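Local coordinates for protein SusD homolog (Bacteroides thetaiotaomicron, PDB 4MRU) that probably binds mucin O-glycans at the outer membrane as a SusD-type lipoprotein with a helical, TPR-like fold, and binds a magnesium ion, at residues A[261-266]-A[441-446]; A[376-381]-A[394-399]. All coordinates share one frame; numbering follows the deposited sequence.

Interaction 1 (A[261-266]-A[441-446]). With EDO (1,2-ethanediol), chain H.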
ATOM      1  N   GLY A 261       7.133   7.608  11.626  1.00 20.11           N
ATOM      2  CA  GLY A 261       6.554   8.907  11.466  1.00 19.96           C
ATOM      3  C   GLY A 261       5.613   9.327  12.585  1.00 20.71           C
ATOM      4  O   GLY A 261       5.077   8.491  13.336  1.00 18.47           O
ATOM      5  N   ALA A 262       5.406  10.644  12.681  1.00 18.43           N
ATOM      6  CA  ALA A 262       4.617  11.219  13.740  1.00 19.12           C
ATOM      7  C   ALA A 262       3.164  10.754  13.675  1.00 22.20           C
ATOM      8  O   ALA A 262       2.520  10.561  14.712  1.00 21.62           O
ATOM      9  CB  ALA A 262       4.662  12.724  13.660  1.00 19.96           C
ATOM     10  N   ASP A 263       2.645  10.612  12.460  1.00 21.19           N
ATOM     11  CA  ASP A 263       1.203  10.397  12.301  1.00 23.82           C
ATOM     12  C   ASP A 263       0.770   9.106  12.934  1.00 20.34           C
ATOM     13  O   ASP A 263      -0.133   9.087  13.777  1.00 23.39           O
ATOM     14  CB  ASP A 263       0.807  10.404  10.826  1.00 24.14           C
ATOM     15  CG  ASP A 263       1.246  11.663  10.120  1.00 34.37           C
ATOM     16  OD1 ASP A 263       2.420  11.738   9.666  1.00 31.86           O
ATOM     17  OD2 ASP A 263       0.399  12.562  10.048  1.00 31.73           O
ATOM     18  N   ILE A 264       1.408   8.010  12.563  1.00 21.09           N
ATOM     19  CA  ILE A 264       0.985   6.711  13.092  1.00 19.65           C
ATOM     20  C   ILE A 264       1.175   6.638  14.622  1.00 24.51           C
ATOM     21  O   ILE A 264       0.345   6.062  15.333  1.00 21.39           O
ATOM     22  CB  ILE A 264       1.656   5.539  12.379  1.00 22.20           C
ATOM     23  CG1 ILE A 264       0.956   4.230  12.813  1.00 23.93           C
ATOM     24  CG2 ILE A 264       3.168   5.510  12.648  1.00 22.28           C
ATOM     25  CD1 ILE A 264       1.160   3.088  11.879  1.00 27.31           C
ATOM     26  N   ILE A 265       2.203   7.293  15.141  1.00 20.14           N
ATOM     27  CA  ILE A 265       2.370   7.391  16.591  1.00 21.33           C
ATOM     28  C   ILE A 265       1.290   8.249  17.293  1.00 23.43           C
ATOM     29  O   ILE A 265       0.836   7.891  18.387  1.00 25.52           O
ATOM     30  CB  ILE A 265       3.773   7.921  16.939  1.00 26.07           C
ATOM     31  CG1 ILE A 265       4.836   6.980  16.408  1.00 24.30           C
ATOM     32  CG2 ILE A 265       3.934   8.079  18.443  1.00 31.98           C
ATOM     33  CD1 ILE A 265       4.908   5.650  17.110  1.00 29.32           C
ATOM     34  N   CYS A 266       0.878   9.366  16.690  1.00 21.96           N
ATOM     35  CA  CYS A 266      -0.185  10.184  17.254  1.00 20.61           C
ATOM     36  C   CYS A 266      -1.478   9.406  17.430  1.00 18.13           C
ATOM     37  O   CYS A 266      -2.119   9.469  18.485  1.00 20.46           O
ATOM     38  CB  CYS A 266      -0.499  11.394  16.360  1.00 21.54           C
ATOM     39  SG  CYS A 266       0.740  12.683  16.464  1.00 26.09           S
ATOM     40  N   LYS A 441      -6.697  11.299   8.173  1.00 18.52           N
ATOM     41  CA  LYS A 441      -6.137  12.611   8.109  1.00 19.30           C
ATOM     42  C   LYS A 441      -4.712  12.554   8.667  1.00 19.88           C
ATOM     43  O   LYS A 441      -4.465  11.957   9.687  1.00 20.05           O
ATOM     44  CB  LYS A 441      -6.981  13.616   8.880  1.00 20.83           C
ATOM     45  CG  LYS A 441      -8.427  13.676   8.379  1.00 25.11           C
ATOM     46  CD  LYS A 441      -9.205  14.565   9.351  1.00 29.75           C
ATOM     47  CE  LYS A 441     -10.650  14.694   8.954  1.00 35.84           C
ATOM     48  NZ  LYS A 441     -11.382  15.403  10.043  1.00 39.75           N
ATOM     49  N   LEU A 442      -3.783  13.141   7.913  1.00 18.33           N
ATOM     50  CA  LEU A 442      -2.383  13.160   8.259  1.00 19.13           C
ATOM     51  C   LEU A 442      -1.885  14.595   8.489  1.00 20.94           C
ATOM     52  O   LEU A 442      -2.475  15.576   8.013  1.00 24.47           O
ATOM     53  CB  LEU A 442      -1.589  12.566   7.116  1.00 19.02           C
ATOM     54  CG  LEU A 442      -1.909  11.142   6.707  1.00 18.88           C
ATOM     55  CD1 LEU A 442      -1.158  10.772   5.404  1.00 20.34           C
ATOM     56  CD2 LEU A 442      -1.570  10.213   7.857  1.00 20.36           C
ATOM     57  N   LEU A 443      -0.749  14.714   9.166  1.00 20.07           N
ATOM     58  CA  LEU A 443      -0.135  15.973   9.441  1.00 18.91           C
ATOM     59  C   LEU A 443       0.485  16.543   8.178  1.00 21.17           C
ATOM     60  O   LEU A 443       1.172  15.814   7.419  1.00 19.29           O
ATOM     61  CB  LEU A 443       0.951  15.813  10.520  1.00 21.20           C
ATOM     62  CG  LEU A 443       0.497  15.340  11.903  1.00 20.72           C
ATOM     63  CD1 LEU A 443       1.674  15.204  12.862  1.00 19.43           C
ATOM     64  CD2 LEU A 443      -0.499  16.308  12.489  1.00 21.05           C
ATOM     65  N   PRO A 444       0.330  17.852   7.981  1.00 18.95           N
ATOM     66  CA  PRO A 444       0.911  18.436   6.762  1.00 19.19           C
ATOM     67  C   PRO A 444       2.437  18.469   6.850  1.00 21.07           C
ATOM     68  O   PRO A 444       2.991  18.526   7.938  1.00 20.16           O
ATOM     69  CB  PRO A 444       0.327  19.847   6.737  1.00 18.17           C
ATOM     70  CG  PRO A 444       0.113  20.185   8.173  1.00 20.97           C
ATOM     71  CD  PRO A 444      -0.355  18.865   8.797  1.00 19.90           C
ATOM     72  N   VAL A 445       3.110  18.431   5.704  1.00 21.86           N
ATOM     73  CA  VAL A 445       4.542  18.617   5.686  1.00 21.16           C
ATOM     74  C   VAL A 445       4.852  20.050   6.169  1.00 22.64           C
ATOM     75  O   VAL A 445       4.024  20.959   6.046  1.00 19.13           O
ATOM     76  CB  VAL A 445       5.201  18.379   4.304  1.00 19.24           C
ATOM     77  CG1 VAL A 445       4.916  16.971   3.814  1.00 18.38           C
ATOM     78  CG2 VAL A 445       4.722  19.414   3.286  1.00 20.96           C
ATOM     79  N   VAL A 446       6.060  20.230   6.695  1.00 21.11           N
ATOM     80  CA  VAL A 446       6.547  21.551   7.035  1.00 21.84           C
ATOM     81  C   VAL A 446       7.200  22.257   5.846  1.00 21.92           C
ATOM     82  O   VAL A 446       6.890  23.395   5.530  1.00 16.15           O
ATOM     83  CB  VAL A 446       7.538  21.436   8.206  1.00 22.26           C
ATOM     84  CG1 VAL A 446       8.069  22.804   8.548  1.00 22.06           C
ATOM     85  CG2 VAL A 446       6.827  20.761   9.388  1.00 18.56           C
TER
HETATM   86  C1  EDO H 606      -2.279  16.522   3.834  1.00 37.32           C
HETATM   87  O1  EDO H 606      -2.681  15.192   4.147  1.00 43.71           O
HETATM   88  C2  EDO H 606      -3.012  17.495   4.737  1.00 46.01           C
HETATM   89  O2  EDO H 606      -2.467  17.460   6.049  1.00 37.95           O
HETATM   90  O   HOH W   1       2.366  13.184   7.532  1.00 28.17           O

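Interaction 2 (A[376-381]-A[394-399]). With EDO (1,2-ethanediol), chain L; EDO (1,2-ethanediol), chain I.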
ATOM      1  N   ALA A 376     -11.083   7.514  22.998  1.00 25.13           N
ATOM      2  CA  ALA A 376      -9.891   8.373  23.038  1.00 26.35           C
ATOM      3  C   ALA A 376      -9.590   8.943  21.659  1.00 26.01           C
ATOM      4  O   ALA A 376      -9.780   8.269  20.659  1.00 25.21           O
ATOM      5  CB  ALA A 376      -8.685   7.590  23.523  1.00 27.02           C
ATOM      6  N   SER A 377      -9.111  10.174  21.628  1.00 23.72           N
ATOM      7  CA  SER A 377      -8.745  10.839  20.390  1.00 24.43           C
ATOM      8  C   SER A 377      -7.286  10.587  20.044  1.00 21.34           C
ATOM      9  O   SER A 377      -6.469  10.387  20.939  1.00 25.51           O
ATOM     10  CB  SER A 377      -8.955  12.345  20.500  1.00 30.35           C
ATOM     11  OG  SER A 377     -10.329  12.629  20.264  1.00 47.78           O
ATOM     12  N   PRO A 378      -6.945  10.688  18.759  1.00 22.28           N
ATOM     13  CA  PRO A 378      -5.528  10.704  18.382  1.00 22.52           C
ATOM     14  C   PRO A 378      -4.813  11.840  19.119  1.00 20.25           C
ATOM     15  O   PRO A 378      -5.414  12.861  19.415  1.00 23.50           O
ATOM     16  CB  PRO A 378      -5.574  10.930  16.880  1.00 22.87           C
ATOM     17  CG  PRO A 378      -6.905  10.334  16.473  1.00 24.08           C
ATOM     18  CD  PRO A 378      -7.831  10.734  17.577  1.00 20.98           C
ATOM     19  N   SER A 379      -3.572  11.624  19.505  1.00 21.11           N
ATOM     20  CA  SER A 379      -2.894  12.612  20.326  1.00 24.80           C
ATOM     21  C   SER A 379      -2.388  13.793  19.489  1.00 22.20           C
ATOM     22  O   SER A 379      -2.157  13.675  18.275  1.00 20.08           O
ATOM     23  CB  SER A 379      -1.722  11.972  21.054  1.00 28.75           C
ATOM     24  OG  SER A 379      -2.196  11.203  22.122  1.00 39.41           O
ATOM     25  N   GLY A 380      -2.178  14.911  20.160  1.00 21.38           N
ATOM     26  CA  GLY A 380      -1.345  15.971  19.608  1.00 21.83           C
ATOM     27  C   GLY A 380       0.089  15.453  19.410  1.00 22.13           C
ATOM     28  O   GLY A 380       0.507  14.496  20.048  1.00 20.93           O
ATOM     29  N   TYR A 381       0.845  16.068  18.511  1.00 22.03           N
ATOM     30  CA  TYR A 381       2.231  15.645  18.280  1.00 23.24           C
ATOM     31  C   TYR A 381       3.232  16.421  19.118  1.00 22.74           C
ATOM     32  O   TYR A 381       3.419  17.624  18.922  1.00 21.61           O
ATOM     33  CB  TYR A 381       2.618  15.780  16.817  1.00 21.81           C
ATOM     34  CG  TYR A 381       4.076  15.410  16.616  1.00 20.32           C
ATOM     35  CD1 TYR A 381       4.572  14.192  17.021  1.00 20.82           C
ATOM     36  CD2 TYR A 381       4.941  16.272  15.985  1.00 20.51           C
ATOM     37  CE1 TYR A 381       5.909  13.859  16.859  1.00 22.01           C
ATOM     38  CE2 TYR A 381       6.275  15.970  15.838  1.00 21.86           C
ATOM     39  CZ  TYR A 381       6.765  14.764  16.260  1.00 19.91           C
ATOM     40  OH  TYR A 381       8.101  14.485  16.041  1.00 20.60           O
ATOM     41  N   ALA A 394      -6.396  14.435  13.877  1.00 24.37           N
ATOM     42  CA  ALA A 394      -7.807  14.026  13.752  1.00 21.07           C
ATOM     43  C   ALA A 394      -8.445  13.869  15.097  1.00 21.30           C
ATOM     44  O   ALA A 394      -7.750  13.758  16.122  1.00 21.69           O
ATOM     45  CB  ALA A 394      -7.898  12.712  12.974  1.00 21.62           C
ATOM     46  N   ASN A 395      -9.769  13.793  15.124  1.00 21.78           N
ATOM     47  CA  ASN A 395     -10.447  13.481  16.379  1.00 24.22           C
ATOM     48  C   ASN A 395     -11.201  12.148  16.319  1.00 24.38           C
ATOM     49  O   ASN A 395     -11.812  11.763  17.288  1.00 23.46           O
ATOM     50  CB  ASN A 395     -11.358  14.632  16.789  1.00 29.36           C
ATOM     51  CG  ASN A 395     -12.585  14.753  15.924  1.00 33.05           C
ATOM     52  OD1 ASN A 395     -12.749  14.077  14.900  1.00 37.09           O
ATOM     53  ND2 ASN A 395     -13.488  15.607  16.360  1.00 44.95           N
ATOM     54  N   ILE A 396     -11.061  11.418  15.223  1.00 19.48           N
ATOM     55  CA  ILE A 396     -11.723  10.128  15.035  1.00 20.63           C
ATOM     56  C   ILE A 396     -11.384   9.119  16.137  1.00 17.93           C
ATOM     57  O   ILE A 396     -10.235   8.887  16.470  1.00 22.32           O
ATOM     58  CB  ILE A 396     -11.413   9.496  13.640  1.00 20.27           C
ATOM     59  CG1 ILE A 396     -12.328   8.277  13.334  1.00 19.56           C
ATOM     60  CG2 ILE A 396      -9.948   9.100  13.508  1.00 19.62           C
ATOM     61  CD1 ILE A 396     -13.794   8.625  13.201  1.00 22.05           C
ATOM     62  N   THR A 397     -12.421   8.512  16.695  1.00 20.62           N
ATOM     63  CA  THR A 397     -12.249   7.491  17.721  1.00 18.23           C
ATOM     64  C   THR A 397     -12.457   6.127  17.164  1.00 20.70           C
ATOM     65  O   THR A 397     -12.968   5.948  16.040  1.00 20.27           O
ATOM     66  CB  THR A 397     -13.261   7.700  18.849  1.00 23.46           C
ATOM     67  OG1 THR A 397     -14.559   7.550  18.317  1.00 22.53           O
ATOM     68  CG2 THR A 397     -13.142   9.110  19.480  1.00 25.75           C
ATOM     69  N   VAL A 398     -12.101   5.126  17.953  1.00 17.73           N
ATOM     70  CA  VAL A 398     -12.272   3.725  17.519  1.00 18.98           C
ATOM     71  C   VAL A 398     -13.724   3.253  17.576  1.00 19.77           C
ATOM     72  O   VAL A 398     -14.199   2.564  16.666  1.00 19.36           O
ATOM     73  CB  VAL A 398     -11.447   2.753  18.367  1.00 18.67           C
ATOM     74  CG1 VAL A 398     -11.659   1.321  17.879  1.00 17.84           C
ATOM     75  CG2 VAL A 398      -9.964   3.118  18.319  1.00 22.46           C
ATOM     76  N   LYS A 399     -14.435   3.657  18.612  1.00 18.67           N
ATOM     77  CA  LYS A 399     -15.789   3.137  18.834  1.00 19.83           C
ATOM     78  C   LYS A 399     -16.751   3.468  17.671  1.00 18.36           C
ATOM     79  O   LYS A 399     -16.920   4.626  17.275  1.00 20.22           O
ATOM     80  CB  LYS A 399     -16.347   3.644  20.170  1.00 20.17           C
ATOM     81  CG  LYS A 399     -17.699   3.048  20.596  1.00 23.21           C
ATOM     82  CD  LYS A 399     -18.133   3.568  21.957  1.00 23.08           C
ATOM     83  CE  LYS A 399     -19.405   2.916  22.483  1.00 24.95           C
ATOM     84  NZ  LYS A 399     -20.554   3.229  21.584  1.00 26.69           N
TER
HETATM   85  C1  EDO L 610     -20.316   6.946  20.748  1.00 35.75           C
HETATM   86  O1  EDO L 610     -20.495   5.745  19.956  1.00 29.28           O
HETATM   87  C2  EDO L 610     -21.124   6.959  22.043  1.00 42.79           C
HETATM   88  O2  EDO L 610     -20.890   5.795  22.866  1.00 36.47           O
HETATM   89  C1  EDO I 607       1.784  11.266  20.560  1.00 35.54           C
HETATM   90  O1  EDO I 607       2.234  10.771  21.835  1.00 34.82           O
HETATM   91  C2  EDO I 607       2.909  11.975  19.807  1.00 39.97           C
HETATM   92  O2  EDO I 607       3.498  13.111  20.514  1.00 32.10           O
HETATM   93  O   HOH W   2     -10.681   5.830  20.374  1.00 22.61           O

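Interaction 1 (A[261-266]-A[441-446])
Asp263, in the first turn of helix 262-270, accepts the backbone N-H of Leu443 on its OD2 oxygen. The bond is short and straight, 2.6 Å from Leu443 N to Asp263 OD2 with an N-H...O angle of 179°, and the donor arrives almost end-on to the carboxylate C-O bond. The other oxygen works through a bridge: a single water donates one proton to Asp263 OD1, at 2.6 Å, and its other proton to Leu443 O. One carboxylate thus holds both the N-H and, through water, the C=O of one loop residue, a task for which aspartate is short enough and has two acceptors.

Apolar groups close around this link. With CG turned opposite the carbonyl carbon (chi1 -55°), Asp263 carries its carboxylate out toward the loop and past Leu443, whose side chain runs the other way with CB 3.3 Å from Asp263 OD2. Ala262 and Cys266 are small, and the CD1 methyl of Leu443 can lie close to the helix surface, meeting Ala262 CB at 4.0 Å and, more loosely, Cys266 SG. Leu442 crosses Asp263 at nearly a right angle, its CD2 3.8 Å from Asp263 CB.

Further out, Gly261 occupies the N-cap position, Tyr267 OH bonds to Lys441 O, and Trp420 of helix 408-423 touches Leu442. An ethanediol, probably from the crystallisation liquor, donates to Leu442 O.

Set in the helix's first turn, the buried carboxylate would be stabilised by the helix dipole, consistent with its staying ionised as it grips the loop backbone while the leucine side chains pack beside it.

Interaction 2 (A[376-381]-A[394-399])
The carbonyl O of Ala376 receives a proton from a water 2.6 Å away, and the same water accepts the backbone N-H of Val398 at 2.9 Å. This bridge joins two irregular segments of one loop where their backbones do not bond directly. Beside it, the CG2 methyl of Thr397 rests 3.7 Å from Ala376 O, while its hydroxyl has a partner of its own.

Next along the chain, Ser377 OG turns back beside its own backbone N (chi1 -82°) and makes a weak hydrogen bond, 3.4 Å long, to Asn395 O. Pro378 fills the middle of the contact. Bonded to the imide N, its CD has somewhat polarised C-H groups that probably make weak C-H...O contacts, 3.2 Å from CD to Ile396 O and 3.4 Å to Ala394 O. The CG corner also loosely meets Ala394 CB, at 4.3 Å, and Ile396 CG2.

Ser392 OG is within hydrogen-bonding reach of Pro378 O and Ala394 O, and its single proton can serve one at a time. In sequence the loop runs between helices 368-371 and 408-423; in space Ile396 packs on Glu410, Glu413 and Arg414 of the latter, and Tyr267 of helix 262-270 touches both Pro378 and Ala394.

Overall arrangement
Interactions 1 and 2 have centres 12 Å apart on the same side of the chain's centre. Interaction 2 is nested along the sequence inside the long loop that interaction 1 closes: 261-266 comes first, then 376-381 and 394-399, and finally 441-446. Helix 262-270 joins them directly, for Cys266 O probably accepts a hydrogen bond from Ser379 N, 2.8 Å away, and the Tyr381 side chain packs on Ala262 and Cys266. Helix 408-423 also borders both. Helix 262-270 thereby meets two loops that are far apart in sequence, within the SusD/RagB family region. Interaction 2 lies nearer Asn373, a magnesium-binding residue, whose side chain is about 9 Å from that of Thr397.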